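Local atomic coordinates of AlkD2 (Streptococcus mutans, PDB entry 6M9M), a protein that is of unknown function but binds inosine-5'-monophosphate and belongs by fold to the HEAT-like repeat family of DNA glycosylases. Residues 122-125 and 126-129; 136-139 and 140-144. One frame throughout, in Å; residues are numbered along the deposited sequence. Where two conformers were deposited one is given.

Overall arrangement
Contact 1 is buried near the middle of the chain. Contact 2 lies at the surface, with its centre about 17 Å from that of contact 1. The two come in series along the chain. Contact 1 is made within helix 120-129, while contact 2 is made in the loop that leads into the next helix, 143-151. Regular backbone bonds and a stacked R124-E128 pair mark contact 1, whose R124 side chain lies about 6 Å from the bound IMP. Contact 2 is away from that site and replaces helical regularity with turn bonds and an asparagine amide. The two also pack together, where R136 NH2 comes 3.5 Å from G129 O.

Contact 1. Residues 122-125 and 126-129; sequences TRRA and ATEG
R124 and E128 sit one turn apart on helix 120-129, and their side chains run side by side. E128 CG lies over the centre of the R124 guanidinium, 3.5 Å above its plane. The carboxylate continues over the NH2 side, the two planes 10° apart. Both chains leave the helix with CG anti to the backbone N (chi1 -168° in R124 and -173° in E128) and then bend at chi2, which brings them alongside. No N-H of R124 points at the acid. R124 NH2 is 4.0 Å from E128 OE2, so the charges probably attract without a salt bridge. Each takes its polar partners elsewhere: R124 pairs with E89, and E128 with R131 and S164. Below them E128 N donates to R124 O at 2.8 Å.

The helix belongs to the HEAT-like repeat fold, an array of packed helices. R124 is near the IMP site, about 7 Å from the side chain of W85, and is itself buried against helix 159-175. The methyl groups of A125 and A126 are tightly packed too. A125 packs on L91, while A126 lies against F95 and W114, so small groups meet large side chains of neighbouring helices. Here G129 N donates to A125 O at 2.8 Å, from above the carbonyl plane.

R123 and E128 are looser, each partly exposed. R123 O accepts T127 N at 3.1 Å, but the R123 side chain stays apart from residues 126-129, with CB 5.5 Å from T127 CG2. Its guanidinium is held by D156, in a salt bridge, and by S117 O.

Contact 2. Residues 136-139 and 140-144; sequences RPYF and KENPN
K140 N donates to R136 O at 2.9 Å, nearly along the C=O axis, and this i to i+4 bond closes a turn over residues 136-140. The lysine chain bends at chi3 and chi4 and folds back to the R136 carbonyl group, NZ 3.9 Å from R136 O, too far for a bond. The R136 guanidinium is engaged elsewhere, in a salt bridge to D96.

E141 comes next. Its chain bends at chi2 (79°) and carries the carboxylate back over the turn. OE1 reaches Y138 N at 2.9 Å, in a weak bond. Y138 is the centre of a classic gamma turn, closed by a weak bond from F139 N to P137 O.

N142 uses its side-chain amide. ND2 donates to Y138 O at 2.9 Å with a fairly straight N-H (158°), and that oxygen lies close to the amide plane. The same ND2 sits above the CD1-CE1 rim of the Y138 ring, 3.5 Å from CE1. The two side chains cross at about a right angle, with ring and amide planes 30° apart. Y138 O also receives weak bonds from the backbone N of E141 and of N142.

P143 follows, where the chain leads into helix 143-151. It has no N-H to give to F139 O, but its CA approaches that oxygen at 3.3 Å in a CA-H...O contact. On the inner side, F139 packs against L108 and I111 of helix 108-115 and meets W133 edge-to-face.

Thus Y138 O carries three donors, one of them a side-chain amide. The straighter amide bond and the ring rim below ND2 together probably fix how the N142 amide is turned, at a surface site where most of the backbone bonds are weak.

Contact 1. Residues 122-125 and 126-129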
loop_
_atom_site.group_PDB
_atom_site.type_symbol
_atom_site.label_atom_id
_atom_site.label_comp_id
_atom_site.label_asym_id
_atom_site.label_seq_id
_atom_site.Cartn_x
_atom_site.Cartn_y
_atom_site.Cartn_z
ATOM N N THR A 122 4.929 2.902 -6.220
ATOM C CA THR A 122 3.531 2.604 -6.522
ATOM C C THR A 122 3.303 1.099 -6.531
ATOM O O THR A 122 2.337 0.602 -5.946
ATOM C CB THR A 122 3.171 3.206 -7.885
ATOM O OG1 THR A 122 3.477 4.612 -7.899
ATOM C CG2 THR A 122 1.695 2.992 -8.220
ATOM N N ARG A 123 4.201 0.355 -7.178
ATOM C CA ARG A 123 4.062 -1.096 -7.236
ATOM C C ARG A 123 4.144 -1.703 -5.842
ATOM O O ARG A 123 3.338 -2.574 -5.489
ATOM C CB ARG A 123 5.157 -1.682 -8.134
ATOM C CG ARG A 123 5.128 -1.152 -9.562
ATOM C CD ARG A 123 5.933 -1.979 -10.539
ATOM N NE ARG A 123 7.357 -2.084 -10.251
ATOM C CZ ARG A 123 8.264 -1.166 -10.560
ATOM N NH1 ARG A 123 7.895 -0.012 -11.114
ATOM N NH2 ARG A 123 9.531 -1.397 -10.292
ATOM N N ARG A 124 5.092 -1.228 -5.023
ATOM C CA ARG A 124 5.250 -1.771 -3.676
ATOM C C ARG A 124 4.065 -1.403 -2.792
ATOM O O ARG A 124 3.655 -2.200 -1.948
ATOM C CB ARG A 124 6.568 -1.284 -3.060
ATOM C CG ARG A 124 6.998 -2.007 -1.778
ATOM C CD ARG A 124 6.467 -1.324 -0.525
ATOM N NE ARG A 124 7.074 -1.903 0.669
ATOM C CZ ARG A 124 6.785 -1.541 1.916
ATOM N NH1 ARG A 124 5.878 -0.605 2.132
ATOM N NH2 ARG A 124 7.390 -2.127 2.938
ATOM N N ALA A 125 3.489 -0.206 -2.969
ATOM C CA ALA A 125 2.348 0.161 -2.135
ATOM C C ALA A 125 1.195 -0.809 -2.329
ATOM O O ALA A 125 0.507 -1.184 -1.363
ATOM C CB ALA A 125 1.902 1.587 -2.422
ATOM N N ALA A 126 0.970 -1.244 -3.570
ATOM C CA ALA A 126 -0.099 -2.208 -3.820
ATOM C C ALA A 126 0.253 -3.592 -3.291
ATOM O O ALA A 126 -0.581 -4.249 -2.650
ATOM C CB ALA A 126 -0.409 -2.268 -5.312
ATOM N N THR A 127 1.472 -4.067 -3.557
ATOM C CA THR A 127 1.827 -5.405 -3.096
ATOM C C THR A 127 1.805 -5.480 -1.579
ATOM O O THR A 127 1.290 -6.445 -1.007
ATOM C CB THR A 127 3.189 -5.865 -3.644
ATOM O OG1 THR A 127 4.241 -5.002 -3.193
ATOM C CG2 THR A 127 3.170 -5.931 -5.174
ATOM N N GLU A 128 2.384 -4.484 -0.910
ATOM C CA GLU A 128 2.482 -4.490 0.544
ATOM C C GLU A 128 1.165 -4.137 1.208
ATOM O O GLU A 128 0.795 -4.734 2.225
ATOM C CB GLU A 128 3.559 -3.505 0.992
ATOM C CG GLU A 128 3.874 -3.540 2.480
ATOM C CD GLU A 128 4.673 -4.756 2.929
ATOM O OE1 GLU A 128 5.215 -5.498 2.066
ATOM O OE2 GLU A 128 4.775 -4.940 4.154
ATOM N N GLY A 129 0.450 -3.162 0.662
ATOM C CA GLY A 129 -0.738 -2.662 1.332
ATOM C C GLY A 129 -1.849 -3.680 1.457
ATOM O O GLY A 129 -2.618 -3.639 2.411
#

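Contact 2. Residues 136-139 and 140-144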
loop_
_atom_site.group_PDB
_atom_site.type_symbol
_atom_site.label_atom_id
_atom_site.label_comp_id
_atom_site.label_asym_id
_atom_site.label_seq_id
_atom_site.Cartn_x
_atom_site.Cartn_y
_atom_site.Cartn_z
ATOM N N ARG A 136 -8.333 -10.633 2.598
ATOM C CA ARG A 136 -9.294 -9.636 2.148
ATOM C C ARG A 136 -10.401 -10.283 1.341
ATOM O O ARG A 136 -10.198 -11.332 0.727
ATOM C CB ARG A 136 -8.590 -8.587 1.313
ATOM C CG ARG A 136 -7.819 -7.666 2.273
ATOM C CD ARG A 136 -6.604 -7.191 1.728
ATOM N NE ARG A 136 -6.016 -6.185 2.612
ATOM C CZ ARG A 136 -5.355 -6.438 3.730
ATOM N NH1 ARG A 136 -5.216 -7.691 4.164
ATOM N NH2 ARG A 136 -4.800 -5.438 4.402
ATOM N N PRO A 137 -11.572 -9.657 1.356
ATOM C CA PRO A 137 -12.657 -10.110 0.479
ATOM C C PRO A 137 -12.191 -10.248 -0.968
ATOM O O PRO A 137 -11.262 -9.576 -1.424
ATOM C CB PRO A 137 -13.726 -9.021 0.638
ATOM C CG PRO A 137 -13.451 -8.421 2.004
ATOM C CD PRO A 137 -11.955 -8.484 2.167
ATOM N N TYR A 138 -12.875 -11.142 -1.682
ATOM C CA TYR A 138 -12.594 -11.526 -3.057
ATOM C C TYR A 138 -11.362 -12.426 -3.140
ATOM O O TYR A 138 -11.448 -13.564 -3.613
ATOM C CB TYR A 138 -12.470 -10.341 -4.015
ATOM C CG TYR A 138 -12.252 -10.852 -5.423
ATOM C CD1 TYR A 138 -13.291 -11.442 -6.134
ATOM C CD2 TYR A 138 -10.998 -10.781 -6.030
ATOM C CE1 TYR A 138 -13.098 -11.931 -7.395
ATOM C CE2 TYR A 138 -10.795 -11.270 -7.295
ATOM C CZ TYR A 138 -11.853 -11.850 -7.973
ATOM O OH TYR A 138 -11.689 -12.343 -9.244
ATOM N N PHE A 139 -10.212 -11.937 -2.678
ATOM C CA PHE A 139 -9.011 -12.775 -2.697
ATOM C C PHE A 139 -9.137 -13.985 -1.776
ATOM O O PHE A 139 -8.576 -15.052 -2.072
ATOM C CB PHE A 139 -7.786 -11.930 -2.366
ATOM C CG PHE A 139 -7.523 -10.856 -3.382
ATOM C CD1 PHE A 139 -7.243 -11.193 -4.695
ATOM C CD2 PHE A 139 -7.604 -9.520 -3.049
ATOM C CE1 PHE A 139 -7.038 -10.212 -5.652
ATOM C CE2 PHE A 139 -7.396 -8.540 -3.997
ATOM C CZ PHE A 139 -7.109 -8.889 -5.290
ATOM N N LYS A 140 -9.864 -13.852 -0.666
ATOM C CA LYS A 140 -10.034 -14.978 0.243
ATOM C C LYS A 140 -10.755 -16.121 -0.456
ATOM O O LYS A 140 -10.414 -17.295 -0.263
ATOM C CB LYS A 140 -10.811 -14.526 1.479
ATOM C CG LYS A 140 -11.186 -15.658 2.417
ATOM C CD LYS A 140 -11.614 -15.155 3.793
ATOM C CE LYS A 140 -12.769 -14.169 3.750
ATOM N NZ LYS A 140 -12.332 -12.735 3.704
ATOM N N GLU A 141 -11.743 -15.797 -1.282
ATOM C CA GLU A 141 -12.500 -16.809 -2.000
ATOM C C GLU A 141 -11.853 -17.214 -3.310
ATOM O O GLU A 141 -12.208 -18.263 -3.865
ATOM C CB GLU A 141 -13.925 -16.309 -2.277
ATOM C CG GLU A 141 -14.747 -16.038 -1.029
ATOM C CD GLU A 141 -14.412 -14.718 -0.368
ATOM O OE1 GLU A 141 -14.029 -13.751 -1.063
ATOM O OE2 GLU A 141 -14.527 -14.655 0.874
ATOM N N ASN A 142 -10.907 -16.411 -3.802
ATOM C CA ASN A 142 -10.260 -16.633 -5.093
ATOM C C ASN A 142 -8.760 -16.446 -4.924
ATOM O O ASN A 142 -8.162 -15.532 -5.494
ATOM C CB ASN A 142 -10.805 -15.663 -6.135
ATOM C CG ASN A 142 -12.281 -15.794 -6.323
ATOM O OD1 ASN A 142 -12.746 -16.650 -7.073
ATOM N ND2 ASN A 142 -13.031 -14.967 -5.632
ATOM N N PRO A 143 -8.118 -17.300 -4.132
ATOM C CA PRO A 143 -6.697 -17.079 -3.817
ATOM C C PRO A 143 -5.775 -17.015 -5.019
ATOM O O PRO A 143 -4.766 -16.306 -4.965
ATOM C CB PRO A 143 -6.348 -18.253 -2.893
ATOM C CG PRO A 143 -7.458 -19.273 -3.087
ATOM C CD PRO A 143 -8.680 -18.472 -3.431
ATOM N N ASN A 144 -6.055 -17.759 -6.093
ATOM C CA ASN A 144 -5.195 -17.677 -7.266
ATOM C C ASN A 144 -5.230 -16.290 -7.905
ATOM O O ASN A 144 -4.286 -15.919 -8.602
ATOM C CB ASN A 144 -5.550 -18.755 -8.290
ATOM C CG ASN A 144 -4.835 -20.076 -8.018
ATOM O OD1 ASN A 144 -3.750 -20.116 -7.434
ATOM N ND2 ASN A 144 -5.438 -21.166 -8.462
#